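Local atomic coordinates of MoaD/ThiS family protein (Mycobacterium tuberculosis, PDB entry 6JBZ), a protein that probably serves as a small ubiquitin-like sulfur carrier in the biosynthesis of the molybdenum cofactor, as other members of the MoaD family do. Residues V75-S78 / A79-I83. Numbering follows the deposited sequence.
Sequences VALS and AGDTI
Ser-78 and Asp-81 close a type II beta turn that leads into strand 82-86 of the ubiquitin-like fold. Two hydrogen bonds join them. Asp-81 N donates to Ser-78 O at 3.1 Å, the bond that defines the turn. In return Ser-78 N donates to Asp-81 OD2 at 3.0 Å, and this bond is nearly straight (173°). The N-H reaches OD2 from above the carboxylate plane. Asp-81 CG sits beside its own backbone N (chi1 -86°), and the carboxylate folds back over the mouth of the turn. OD2 is also held by a salt bridge to Arg-65, so two donors fix this buried group; the charge of Arg-65 would favour the ionised form.

Beside the turn, the flanking residues pack through apolar atoms. Leu-77 and Ile-83 cross at an angle and meet through methyl groups, CD2 on CD1, at 3.7 Å. Both side chains also rest on Leu-43 of helix 40-50, so the residues flanking the turn pack against the helix.

The outer side is looser. Ser-78, Ala-79 and Gly-80 are exposed, and Gly-80 takes the positive phi (89°) of a type II turn. Ser-78 CB approaches Asp-81 OD1 at 3.9 Å.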
loop_
_atom_site.group_PDB
_atom_site.type_symbol
_atom_site.label_atom_id
_atom_site.label_comp_id
_atom_site.label_asym_id
_atom_site.label_seq_id
_atom_site.Cartn_x
_atom_site.Cartn_y
_atom_site.Cartn_z
ATOM N N VAL B 75 20.051 35.133 17.722
ATOM C CA VAL B 75 18.931 35.964 18.134
ATOM C C VAL B 75 18.921 36.054 19.659
ATOM O O VAL B 75 19.258 35.084 20.345
ATOM C CB VAL B 75 17.573 35.420 17.600
ATOM C CG1 VAL B 75 17.291 34.021 18.133
ATOM C CG2 VAL B 75 16.436 36.379 17.951
ATOM N N ALA B 76 18.556 37.226 20.172
ATOM C CA ALA B 76 18.545 37.493 21.606
ATOM C C ALA B 76 17.259 37.030 22.254
ATOM O O ALA B 76 16.211 37.044 21.631
ATOM C CB ALA B 76 18.744 38.974 21.869
ATOM N N LEU B 77 17.345 36.642 23.522
ATOM C CA LEU B 77 16.180 36.200 24.273
ATOM C C LEU B 77 15.566 37.346 25.069
ATOM O O LEU B 77 16.231 38.343 25.361
ATOM C CB LEU B 77 16.558 35.062 25.222
ATOM C CG LEU B 77 17.176 33.803 24.622
ATOM C CD1 LEU B 77 17.714 32.940 25.730
ATOM C CD2 LEU B 77 16.138 33.054 23.835
ATOM N N SER B 78 14.299 37.190 25.434
ATOM C CA SER B 78 13.629 38.132 26.324
ATOM C C SER B 78 13.141 37.394 27.549
ATOM O O SER B 78 12.898 36.192 27.492
ATOM C CB SER B 78 12.449 38.806 25.634
ATOM O OG SER B 78 12.712 38.978 24.257
ATOM N N ALA B 79 12.986 38.115 28.649
ATOM C CA ALA B 79 12.417 37.541 29.848
ATOM C C ALA B 79 11.073 36.888 29.536
ATOM O O ALA B 79 10.271 37.431 28.772
ATOM C CB ALA B 79 12.264 38.600 30.914
ATOM N N GLY B 80 10.853 35.704 30.108
ATOM C CA GLY B 80 9.606 34.991 29.953
ATOM C C GLY B 80 9.578 34.078 28.744
ATOM O O GLY B 80 8.660 33.270 28.602
ATOM N N ASP B 81 10.565 34.207 27.862
ATOM C CA ASP B 81 10.660 33.324 26.694
ATOM C C ASP B 81 10.606 31.845 27.072
ATOM O O ASP B 81 11.027 31.447 28.167
ATOM C CB ASP B 81 11.947 33.584 25.922
ATOM C CG ASP B 81 11.814 34.703 24.924
ATOM O OD1 ASP B 81 10.758 35.363 24.903
ATOM O OD2 ASP B 81 12.772 34.922 24.157
ATOM N N THR B 82 10.076 31.037 26.161
ATOM C CA THR B 82 10.121 29.593 26.322
ATOM C C THR B 82 10.861 28.981 25.158
ATOM O O THR B 82 10.548 29.247 23.994
ATOM C CB THR B 82 8.735 28.976 26.416
ATOM O OG1 THR B 82 8.030 29.581 27.501
ATOM C CG2 THR B 82 8.847 27.470 26.649
ATOM N N ILE B 83 11.856 28.165 25.479
ATOM C CA ILE B 83 12.665 27.525 24.461
ATOM C C ILE B 83 12.405 26.022 24.457
ATOM O O ILE B 83 12.766 25.319 25.402
ATOM C CB ILE B 83 14.154 27.805 24.689
ATOM C CG1 ILE B 83 14.376 29.302 24.829
ATOM C CG2 ILE B 83 14.982 27.277 23.545
ATOM C CD1 ILE B 83 14.034 30.060 23.562
#